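Local coordinates for protein DNA polymerase (Pyrobaculum calidifontis, PDB 5MDN) that probably catalyses DNA synthesis, adding deoxyribonucleotides from their triphosphates to a growing DNA chain and releasing diphosphate, at residues A8-V13 with I113-R118; L53-L58 with E65-V70; R183-M188 with S241-A246; R206-V211 with K245-P250. All coordinates share one frame; numbering follows the deposited sequence.

Contact 1 (A8-V13 with I113-R118)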
# COMPACT_ATOMS: atom_id res chain seq x y z
N ALA A 8 12.96 -9.70 -11.33
CA ALA A 8 13.48 -11.06 -11.23
C ALA A 8 12.39 -12.06 -11.57
O ALA A 8 11.24 -11.89 -11.16
CB ALA A 8 14.04 -11.33 -9.83
N THR A 9 12.76 -13.10 -12.31
CA THR A 9 11.85 -14.16 -12.72
C THR A 9 12.58 -15.49 -12.63
O THR A 9 13.75 -15.55 -12.24
CB THR A 9 11.32 -13.95 -14.15
OG1 THR A 9 12.40 -14.04 -15.08
CG2 THR A 9 10.62 -12.60 -14.29
N TYR A 10 11.88 -16.57 -12.97
CA TYR A 10 12.53 -17.87 -13.11
C TYR A 10 11.70 -18.76 -14.03
O TYR A 10 10.48 -18.65 -14.08
CB TYR A 10 12.75 -18.55 -11.76
CG TYR A 10 11.55 -19.31 -11.22
CD1 TYR A 10 10.57 -18.67 -10.47
CD2 TYR A 10 11.41 -20.68 -11.44
CE1 TYR A 10 9.48 -19.36 -9.98
CE2 TYR A 10 10.33 -21.38 -10.95
CZ TYR A 10 9.37 -20.72 -10.22
OH TYR A 10 8.29 -21.41 -9.73
N SER A 11 12.40 -19.62 -14.76
CA SER A 11 11.79 -20.67 -15.57
C SER A 11 12.31 -22.03 -15.11
O SER A 11 13.21 -22.12 -14.27
CB SER A 11 12.09 -20.45 -17.06
OG SER A 11 13.48 -20.51 -17.32
N VAL A 12 11.75 -23.08 -15.68
CA VAL A 12 12.19 -24.45 -15.42
C VAL A 12 12.60 -25.03 -16.77
O VAL A 12 11.80 -25.67 -17.47
CB VAL A 12 11.11 -25.30 -14.75
CG1 VAL A 12 11.67 -26.66 -14.36
CG2 VAL A 12 10.56 -24.58 -13.53
N VAL A 13 13.85 -24.82 -17.15
CA VAL A 13 14.36 -25.26 -18.45
C VAL A 13 14.66 -26.75 -18.40
O VAL A 13 15.77 -27.18 -18.10
CB VAL A 13 15.59 -24.42 -18.87
CG1 VAL A 13 16.61 -24.31 -17.73
CG2 VAL A 13 16.22 -24.97 -20.14
N ILE A 113 8.65 -20.15 0.92
CA ILE A 113 9.33 -18.95 0.45
C ILE A 113 9.43 -19.04 -1.07
O ILE A 113 10.00 -19.99 -1.60
CB ILE A 113 10.72 -18.80 1.09
CG1 ILE A 113 10.64 -18.19 2.51
CG2 ILE A 113 11.63 -17.94 0.22
CD1 ILE A 113 9.86 -19.01 3.52
N ARG A 114 8.85 -18.06 -1.76
CA ARG A 114 8.83 -18.10 -3.22
C ARG A 114 10.25 -18.07 -3.77
O ARG A 114 11.15 -17.42 -3.22
CB ARG A 114 7.98 -16.96 -3.79
CG ARG A 114 8.56 -15.57 -3.66
CD ARG A 114 7.55 -14.55 -4.19
NE ARG A 114 6.42 -14.37 -3.29
CZ ARG A 114 6.15 -13.24 -2.64
NH1 ARG A 114 6.92 -12.18 -2.81
NH2 ARG A 114 5.10 -13.17 -1.83
N TYR A 115 10.45 -18.81 -4.87
CA TYR A 115 11.78 -19.24 -5.28
C TYR A 115 12.71 -18.06 -5.58
O TYR A 115 13.84 -18.01 -5.09
CB TYR A 115 11.66 -20.17 -6.48
CG TYR A 115 12.98 -20.68 -7.02
CD1 TYR A 115 13.80 -21.49 -6.24
CD2 TYR A 115 13.38 -20.40 -8.32
CE1 TYR A 115 14.99 -21.98 -6.73
CE2 TYR A 115 14.57 -20.89 -8.81
CZ TYR A 115 15.38 -21.68 -8.02
OH TYR A 115 16.57 -22.16 -8.51
N TYR A 116 12.26 -17.10 -6.39
CA TYR A 116 13.16 -16.01 -6.77
C TYR A 116 13.44 -15.05 -5.62
O TYR A 116 14.44 -14.33 -5.67
CB TYR A 116 12.63 -15.26 -7.99
CG TYR A 116 11.39 -14.42 -7.78
CD1 TYR A 116 10.14 -15.01 -7.61
CD2 TYR A 116 11.46 -13.03 -7.80
CE1 TYR A 116 9.01 -14.24 -7.43
CE2 TYR A 116 10.33 -12.25 -7.62
CZ TYR A 116 9.11 -12.86 -7.44
OH TYR A 116 7.98 -12.09 -7.26
N MET A 117 12.59 -15.02 -4.59
CA MET A 117 12.95 -14.30 -3.37
C MET A 117 13.95 -15.09 -2.54
O MET A 117 14.84 -14.51 -1.91
CB MET A 117 11.70 -14.00 -2.54
CG MET A 117 10.80 -12.93 -3.13
SD MET A 117 11.62 -11.34 -3.30
CE MET A 117 12.07 -11.01 -1.61
N ARG A 118 13.81 -16.42 -2.52
CA ARG A 118 14.81 -17.28 -1.88
C ARG A 118 16.20 -17.03 -2.45
O ARG A 118 17.18 -16.93 -1.70
CB ARG A 118 14.41 -18.74 -2.06
CG ARG A 118 15.31 -19.75 -1.36
CD ARG A 118 14.94 -19.92 0.11
NE ARG A 118 15.65 -18.98 0.98
CZ ARG A 118 15.48 -18.92 2.29
NH1 ARG A 118 14.62 -19.73 2.89
NH2 ARG A 118 16.16 -18.04 3.01

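Contact 2 (L53-L58 with E65-V70)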
# COMPACT_ATOMS: atom_id res chain seq x y z
N LEU A 53 18.40 -41.99 5.24
CA LEU A 53 17.06 -42.51 5.49
C LEU A 53 16.00 -41.51 5.05
O LEU A 53 15.00 -41.89 4.43
CB LEU A 53 16.90 -42.85 6.97
CG LEU A 53 15.64 -43.60 7.39
CD1 LEU A 53 15.64 -45.03 6.85
CD2 LEU A 53 15.50 -43.60 8.91
N ALA A 54 16.19 -40.23 5.38
CA ALA A 54 15.24 -39.20 4.98
C ALA A 54 15.13 -39.09 3.46
O ALA A 54 14.02 -39.09 2.91
CB ALA A 54 15.65 -37.85 5.58
N LYS A 55 16.27 -38.97 2.77
CA LYS A 55 16.26 -38.78 1.32
C LYS A 55 15.47 -39.87 0.62
O LYS A 55 14.59 -39.59 -0.21
CB LYS A 55 17.70 -38.74 0.79
CG LYS A 55 17.76 -38.55 -0.72
CD LYS A 55 19.14 -38.12 -1.20
CE LYS A 55 19.12 -37.84 -2.70
NZ LYS A 55 20.44 -37.35 -3.19
N SER A 56 15.78 -41.14 0.91
CA SER A 56 15.09 -42.24 0.24
C SER A 56 13.60 -42.23 0.54
O SER A 56 12.78 -42.57 -0.32
CB SER A 56 15.71 -43.57 0.65
OG SER A 56 15.07 -44.64 -0.02
N TYR A 57 13.22 -41.85 1.77
CA TYR A 57 11.81 -41.75 2.10
C TYR A 57 11.13 -40.66 1.28
O TYR A 57 10.03 -40.85 0.75
CB TYR A 57 11.63 -41.47 3.60
CG TYR A 57 10.20 -41.22 4.00
CD1 TYR A 57 9.34 -42.28 4.29
CD2 TYR A 57 9.70 -39.93 4.11
CE1 TYR A 57 8.03 -42.06 4.66
CE2 TYR A 57 8.39 -39.70 4.48
CZ TYR A 57 7.56 -40.76 4.75
OH TYR A 57 6.25 -40.53 5.12
N LEU A 58 11.77 -39.50 1.16
CA LEU A 58 11.20 -38.40 0.39
C LEU A 58 11.25 -38.65 -1.11
O LEU A 58 10.45 -38.07 -1.85
CB LEU A 58 11.93 -37.10 0.73
CG LEU A 58 11.51 -36.49 2.07
CD1 LEU A 58 12.25 -35.19 2.32
CD2 LEU A 58 10.01 -36.28 2.12
N GLU A 65 17.12 -33.50 -4.80
CA GLU A 65 18.51 -33.26 -5.19
C GLU A 65 19.47 -33.76 -4.12
O GLU A 65 20.46 -34.44 -4.43
CB GLU A 65 18.72 -31.77 -5.46
CG GLU A 65 20.09 -31.43 -6.04
CD GLU A 65 20.16 -31.67 -7.54
OE1 GLU A 65 19.11 -31.53 -8.21
OE2 GLU A 65 21.25 -31.99 -8.04
N ALA A 66 19.20 -33.44 -2.86
CA ALA A 66 20.05 -33.86 -1.75
C ALA A 66 19.29 -33.64 -0.45
O ALA A 66 18.27 -32.95 -0.42
CB ALA A 66 21.38 -33.09 -1.74
N VAL A 67 19.81 -34.24 0.62
CA VAL A 67 19.34 -33.99 1.98
C VAL A 67 20.58 -33.79 2.84
O VAL A 67 21.30 -34.75 3.13
CB VAL A 67 18.48 -35.13 2.53
CG1 VAL A 67 18.17 -34.90 3.99
CG2 VAL A 67 17.19 -35.24 1.73
N GLU A 68 20.85 -32.55 3.22
CA GLU A 68 22.02 -32.21 4.01
C GLU A 68 21.64 -32.03 5.48
O GLU A 68 20.48 -31.81 5.83
CB GLU A 68 22.68 -30.93 3.49
CG GLU A 68 23.11 -31.00 2.03
CD GLU A 68 23.63 -29.68 1.51
OE1 GLU A 68 23.59 -28.68 2.26
OE2 GLU A 68 24.07 -29.63 0.34
N VAL A 69 22.65 -32.13 6.34
CA VAL A 69 22.51 -31.87 7.77
C VAL A 69 23.17 -30.52 8.04
O VAL A 69 24.36 -30.33 7.76
CB VAL A 69 23.15 -32.98 8.62
CG1 VAL A 69 22.86 -32.75 10.09
CG2 VAL A 69 22.64 -34.34 8.17
N VAL A 70 22.39 -29.59 8.60
CA VAL A 70 22.88 -28.24 8.88
C VAL A 70 22.62 -27.90 10.34
O VAL A 70 21.73 -28.46 10.99
CB VAL A 70 22.22 -27.19 7.95
CG1 VAL A 70 22.67 -27.40 6.51
CG2 VAL A 70 20.71 -27.26 8.06

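Contact 3 (R183-M188 with S241-A246)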
# COMPACT_ATOMS: atom_id res chain seq x y z
N ARG A 183 -17.11 -7.33 -25.15
CA ARG A 183 -17.65 -6.49 -26.22
C ARG A 183 -17.35 -5.01 -26.03
O ARG A 183 -17.15 -4.29 -27.02
CB ARG A 183 -19.17 -6.70 -26.38
CG ARG A 183 -19.94 -7.02 -25.12
CD ARG A 183 -21.17 -7.88 -25.43
NE ARG A 183 -21.99 -7.34 -26.51
CZ ARG A 183 -23.12 -7.90 -26.95
NH1 ARG A 183 -23.56 -9.02 -26.40
NH2 ARG A 183 -23.81 -7.34 -27.93
N ASP A 184 -17.29 -4.52 -24.79
CA ASP A 184 -17.09 -3.09 -24.56
C ASP A 184 -15.65 -2.71 -24.89
O ASP A 184 -14.72 -3.26 -24.28
CB ASP A 184 -17.42 -2.72 -23.12
CG ASP A 184 -18.82 -3.12 -22.72
OD1 ASP A 184 -19.08 -4.33 -22.58
OD2 ASP A 184 -19.67 -2.21 -22.55
N PRO A 185 -15.42 -1.78 -25.81
CA PRO A 185 -14.06 -1.50 -26.29
C PRO A 185 -13.31 -0.49 -25.43
O PRO A 185 -13.90 0.33 -24.72
CB PRO A 185 -14.31 -0.94 -27.69
CG PRO A 185 -15.60 -0.22 -27.55
CD PRO A 185 -16.43 -1.05 -26.60
N VAL A 186 -11.98 -0.57 -25.51
CA VAL A 186 -11.11 0.44 -24.91
C VAL A 186 -11.18 1.69 -25.78
O VAL A 186 -10.65 1.72 -26.89
CB VAL A 186 -9.67 -0.07 -24.78
CG1 VAL A 186 -8.75 1.05 -24.31
CG2 VAL A 186 -9.61 -1.25 -23.81
N VAL A 187 -11.83 2.73 -25.27
CA VAL A 187 -12.15 3.91 -26.08
C VAL A 187 -10.92 4.79 -26.28
O VAL A 187 -10.61 5.21 -27.40
CB VAL A 187 -13.32 4.68 -25.45
CG1 VAL A 187 -13.09 6.18 -25.51
CG2 VAL A 187 -14.63 4.31 -26.14
N MET A 188 -10.19 5.08 -25.20
CA MET A 188 -9.00 5.92 -25.27
C MET A 188 -7.91 5.35 -24.38
O MET A 188 -8.19 4.72 -23.36
CB MET A 188 -9.31 7.37 -24.85
CG MET A 188 -9.84 8.26 -25.96
SD MET A 188 -10.12 9.94 -25.38
CE MET A 188 -10.34 10.81 -26.93
N SER A 241 -5.78 -7.17 -20.48
CA SER A 241 -5.44 -8.58 -20.63
C SER A 241 -6.59 -9.36 -21.25
O SER A 241 -6.41 -10.10 -22.23
CB SER A 241 -5.05 -9.18 -19.28
OG SER A 241 -4.91 -10.58 -19.36
N GLU A 242 -7.79 -9.22 -20.68
CA GLU A 242 -8.95 -9.96 -21.19
C GLU A 242 -9.51 -9.34 -22.47
O GLU A 242 -10.10 -10.06 -23.28
CB GLU A 242 -10.02 -10.03 -20.11
CG GLU A 242 -9.59 -10.82 -18.88
CD GLU A 242 -10.60 -10.77 -17.75
OE1 GLU A 242 -11.82 -10.81 -18.04
OE2 GLU A 242 -10.18 -10.68 -16.58
N ARG A 243 -9.34 -8.03 -22.66
CA ARG A 243 -9.76 -7.41 -23.91
C ARG A 243 -8.87 -7.85 -25.07
O ARG A 243 -9.36 -8.11 -26.17
CB ARG A 243 -9.77 -5.89 -23.78
CG ARG A 243 -10.28 -5.15 -25.02
CD ARG A 243 -11.72 -5.52 -25.32
NE ARG A 243 -12.25 -4.83 -26.49
CZ ARG A 243 -13.44 -5.09 -27.03
NH1 ARG A 243 -14.21 -6.03 -26.52
NH2 ARG A 243 -13.85 -4.41 -28.10
N ALA A 244 -7.55 -7.91 -24.84
CA ALA A 244 -6.63 -8.30 -25.90
C ALA A 244 -6.88 -9.73 -26.37
O ALA A 244 -6.60 -10.06 -27.53
CB ALA A 244 -5.19 -8.14 -25.43
N LYS A 245 -7.38 -10.59 -25.48
CA LYS A 245 -7.73 -11.94 -25.88
C LYS A 245 -8.96 -11.95 -26.78
O LYS A 245 -8.98 -12.63 -27.81
CB LYS A 245 -7.98 -12.80 -24.64
CG LYS A 245 -6.75 -13.02 -23.77
CD LYS A 245 -7.06 -14.01 -22.65
CE LYS A 245 -5.93 -14.09 -21.63
NZ LYS A 245 -4.66 -14.61 -22.24
N ALA A 246 -9.99 -11.19 -26.40
CA ALA A 246 -11.24 -11.17 -27.17
C ALA A 246 -11.02 -10.65 -28.58
O ALA A 246 -11.66 -11.12 -29.53
CB ALA A 246 -12.28 -10.33 -26.44

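Contact 4 (R206-V211 with K245-P250)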
# COMPACT_ATOMS: atom_id res chain seq x y z
N ARG A 206 -16.38 2.08 -31.75
CA ARG A 206 -16.61 0.75 -31.16
C ARG A 206 -15.62 -0.32 -31.60
O ARG A 206 -15.87 -1.50 -31.33
CB ARG A 206 -18.03 0.22 -31.41
CG ARG A 206 -19.11 1.22 -31.06
CD ARG A 206 -19.17 1.46 -29.57
NE ARG A 206 -20.03 0.47 -28.93
CZ ARG A 206 -21.30 0.70 -28.60
NH1 ARG A 206 -21.83 1.89 -28.84
NH2 ARG A 206 -22.02 -0.24 -28.02
N ASP A 207 -14.52 0.03 -32.27
CA ASP A 207 -13.50 -0.94 -32.65
C ASP A 207 -12.16 -0.46 -32.14
O ASP A 207 -11.71 0.64 -32.50
CB ASP A 207 -13.45 -1.16 -34.17
CG ASP A 207 -12.39 -2.17 -34.57
OD1 ASP A 207 -12.58 -3.37 -34.31
OD2 ASP A 207 -11.36 -1.76 -35.16
N ASP A 208 -11.50 -1.28 -31.32
CA ASP A 208 -10.34 -0.85 -30.54
C ASP A 208 -9.12 -1.71 -30.85
O ASP A 208 -8.32 -2.02 -29.96
CB ASP A 208 -10.66 -0.88 -29.05
CG ASP A 208 -11.28 -2.18 -28.61
OD1 ASP A 208 -12.07 -2.76 -29.39
OD2 ASP A 208 -10.98 -2.63 -27.48
N ARG A 209 -8.96 -2.11 -32.11
CA ARG A 209 -7.74 -2.80 -32.51
C ARG A 209 -6.58 -1.84 -32.65
O ARG A 209 -5.45 -2.16 -32.27
CB ARG A 209 -7.96 -3.55 -33.83
CG ARG A 209 -8.99 -4.65 -33.80
CD ARG A 209 -9.15 -5.27 -35.18
NE ARG A 209 -9.89 -6.53 -35.17
CZ ARG A 209 -9.32 -7.72 -35.07
NH1 ARG A 209 -8.00 -7.83 -34.98
NH2 ARG A 209 -10.07 -8.82 -35.08
N ARG A 210 -6.83 -0.65 -33.21
CA ARG A 210 -5.77 0.33 -33.42
C ARG A 210 -5.12 0.78 -32.12
O ARG A 210 -3.93 1.10 -32.10
CB ARG A 210 -6.33 1.56 -34.16
CG ARG A 210 -7.56 2.19 -33.51
CD ARG A 210 -8.20 3.24 -34.42
NE ARG A 210 -7.36 4.43 -34.54
CZ ARG A 210 -7.62 5.46 -35.35
NH1 ARG A 210 -8.70 5.45 -36.12
NH2 ARG A 210 -6.79 6.49 -35.39
N VAL A 211 -5.88 0.82 -31.01
CA VAL A 211 -5.35 1.38 -29.77
C VAL A 211 -4.49 0.36 -29.03
O VAL A 211 -3.41 0.69 -28.54
CB VAL A 211 -6.51 1.91 -28.90
CG1 VAL A 211 -7.61 0.87 -28.76
CG2 VAL A 211 -5.99 2.31 -27.53
N LYS A 245 -7.38 -10.59 -25.48
CA LYS A 245 -7.73 -11.94 -25.88
C LYS A 245 -8.96 -11.95 -26.78
O LYS A 245 -8.98 -12.63 -27.81
CB LYS A 245 -7.98 -12.80 -24.64
CG LYS A 245 -6.75 -13.02 -23.77
CD LYS A 245 -7.06 -14.01 -22.65
CE LYS A 245 -5.93 -14.09 -21.63
NZ LYS A 245 -4.66 -14.61 -22.24
N ALA A 246 -9.99 -11.19 -26.40
CA ALA A 246 -11.24 -11.17 -27.17
C ALA A 246 -11.02 -10.65 -28.58
O ALA A 246 -11.66 -11.12 -29.53
CB ALA A 246 -12.28 -10.33 -26.44
N LEU A 247 -10.13 -9.67 -28.75
CA LEU A 247 -9.84 -9.12 -30.07
C LEU A 247 -8.78 -9.89 -30.83
O LEU A 247 -8.59 -9.64 -32.03
CB LEU A 247 -9.42 -7.65 -29.95
CG LEU A 247 -10.37 -6.71 -29.21
CD1 LEU A 247 -9.94 -5.27 -29.41
CD2 LEU A 247 -11.81 -6.92 -29.66
N GLY A 248 -8.09 -10.83 -30.18
CA GLY A 248 -7.05 -11.59 -30.84
C GLY A 248 -5.84 -10.78 -31.26
O GLY A 248 -5.18 -11.13 -32.25
N VAL A 249 -5.53 -9.71 -30.54
CA VAL A 249 -4.27 -8.99 -30.69
C VAL A 249 -3.46 -9.18 -29.42
O VAL A 249 -3.95 -8.86 -28.32
CB VAL A 249 -4.50 -7.49 -31.00
CG1 VAL A 249 -5.45 -6.85 -29.99
CG2 VAL A 249 -3.17 -6.75 -31.05
N PRO A 250 -2.26 -9.74 -29.49
CA PRO A 250 -1.54 -10.10 -28.26
C PRO A 250 -0.98 -8.87 -27.55
O PRO A 250 -0.53 -7.91 -28.18
CB PRO A 250 -0.41 -11.01 -28.76
CG PRO A 250 -0.17 -10.56 -30.16
CD PRO A 250 -1.51 -10.12 -30.70

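Contact 1 (A8-V13 with I113-R118)
Tyr10 lies with one ring face against the edge of Tyr115. This is a T-shaped (edge-to-face) aromatic pair between strand 5-12 and the first turn of helix 115-123. The ring centroids are 5.0 Å apart and the planes stand at 69°. Along Tyr10, CB comes first and lies 4.0 Å from Tyr115 CD2, close to the plane of that ring. Tyr10 CG makes the nearest approach of the pair, 3.6 Å to Tyr115 CD2. Farther out, Tyr10 CD2 is 3.7 Å from the same Tyr115 CD2, and Tyr10 CE2 is 4.1 Å from it. Beyond this the ring runs past its partner, so the edge of Tyr115 bears on the half of the face nearer CB. On the helix, Tyr115 CG is anti to the backbone N (chi1 180°), which sends the ring out toward the strand. Ala8 is two residues before Tyr10 on the same side of the strand. Ala8 CB is 3.7 Å from Tyr116 CD2, and Ala8 O is 3.6 Å from that same Tyr116 CD2. Cutting Tyr10 back to an alanine would probably leave the edge of Tyr115 without a ring face and open a gap between strand and helix. Tyr116 lies beside a metal site. Its side chain is about 5 Å from a magnesium ion bound by Asp7 and Asp363. The segments meet through aromatic and methyl surfaces and form no hydrogen bond to each other, so their cohesion rests on dispersion and weak CH-pi attraction.

Contact 2 (L53-L58 with E65-V70)
Lys55 and Ala54 of helix 51-58 pack on Val67 of edge strand 64-74, joining the first helix of a ferredoxin-like (RRM-like) beta-alpha-beta-beta-alpha-beta unit to its four-stranded sheet. The axes of helix 53-58 and strand 66-70 approach to 8.1 Å and run at 151°, roughly antiparallel. Lys55 CB is 3.7 Å from Val67 CG2, and the two side chains lie alongside with their ends pointing opposite ways. Ala54 CB lies 4.2 Å from the other branch, Val67 CG1. With CG anti to the backbone N (chi1 180°) and the rest extended, Lys55 reaches back along the strand to Glu65. There Lys55 NZ donates a hydrogen bond of 3.2 Å to Glu65 O. The donor stands well above the carbonyl plane, with a C=O...N angle of 114°. That carbonyl belongs to a classic beta bulge, in which Glu65 and Ala66 both face Val85 of strand 77-86. A methionine in place of Lys55 would probably keep the contact with Val67 but leave Glu65 O without this donor. Leu58 of the helix touches Ala98 and Ala99 of helix 92-100, and Ala54 touches Leu82 of strand 77-86.

Contact 3 (R183-M188 with S241-A246)
Arg243 reaches from helix 232-247 and lays its guanidinium group flat against the backbone of Asp184 and Pro185. Asp184 O sits over the centre of one guanidinium face, 3.5 Å from Arg243 CZ. Pro185 CA is on that face too, 3.4 Å from Arg243 NH2. Pro185 CB is 3.5 Å from Arg243 NH2. Near the other terminal nitrogen, Arg243 NH1 is 3.3 Å from Arg183 C. The side chain leaves the helix with CG anti to the backbone N (chi1 -176°) and bends at chi2 (61°), then runs nearly straight to the guanidinium. Its apolar root meets Val186, whose CG2 is 4.1 Å from Arg243 CG. The carboxylate of Asp184 is not in contact with Arg243; it forms a salt bridge with Arg176. Asp184 O accepts a hydrogen bond from Tyr239 OH of helix 232-247. Strand 186-193 then enters the sheet of the exonuclease domain, an RNase H-like fold, with a classic beta bulge at Val187 and Met188 against Glu171. The side chain of Val186 is about 9 Å from that of Asp236, which binds magnesium in a structure of this protein, though no ion is bound to it here. Arg243 is buried, yet its polar atoms have partners. NE and NH2 face the two carboxylate oxygens of Asp208, OD2 and OD1, and NH1 bonds to Pro181 O. The N-H groups are thus used for directed bonds, while the face covered by Asp184 O is likely to gain from the attraction between a carbonyl oxygen and a cation.

Contact 4 (R206-V211 with K245-P250)
Asp208 OD2 is gripped from two sources while Leu247 packs against the same carboxylate. Arg243 NE forms a salt bridge to Asp208 OD2, and Val186 N probably donates a hydrogen bond to the same oxygen. Asp208 OD1 lies close to Arg243 NH2, so both oxygens are engaged. These partners hold the carboxylate in place and are likely to favour its charged form. Across the contact, Leu247 CD1 is 3.3 Å from Asp208 OD1 and 3.4 Å from Asp208 OD2. The methyl group therefore meets the carboxylate as a whole and not one oxygen alone. The two side chains cross at about a right angle. Leu247 CG is anti to the carbonyl carbon (chi1 -55°), and CD1 leads toward the aspartate. Arg209 covers another part of the same leucine. Its chain is extended from CG to NE, and one guanidinium face lies over Leu247 O. Both terminal nitrogens, Arg209 NH1 and NH2, are 3.5 Å from Leu247 O. The approach over the face gives no hydrogen bond, but a cation near the carbonyl end of a helix is probably attracted to it. Leu247 also touches Ile212, one turn into helix 209-222. Asp208 is the N-cap residue of that helix, though its side chain makes no capping bond. Helix 232-247 ends here in a Schellman motif: Gly248 has positive phi (66°) and two bonds lead back into the last turn, one of them Gly248 N to Lys245 O at 3.1 Å.

From the N terminus, contact 1 opens on strand 5-12 and closes about 100 residues later on helix 115-123. Contact 2 is nested inside that loop. It closes a short helix-to-strand connection of its own, and its centre is about 22 Å from that of contact 1. Contacts 3 and 4 follow in series within the exonuclease domain. Contact 3 opens at 183-188 and contact 4 at 206-211. Contact 3 ends on helix 232-247, and contact 4 on its last turn and the residues after it. They end on the same stretch, sharing Lys245 and Ala246. Their centres are about 6 Å apart, so strand 186-193, helix 209-222 and helix 232-247 are tied at one place.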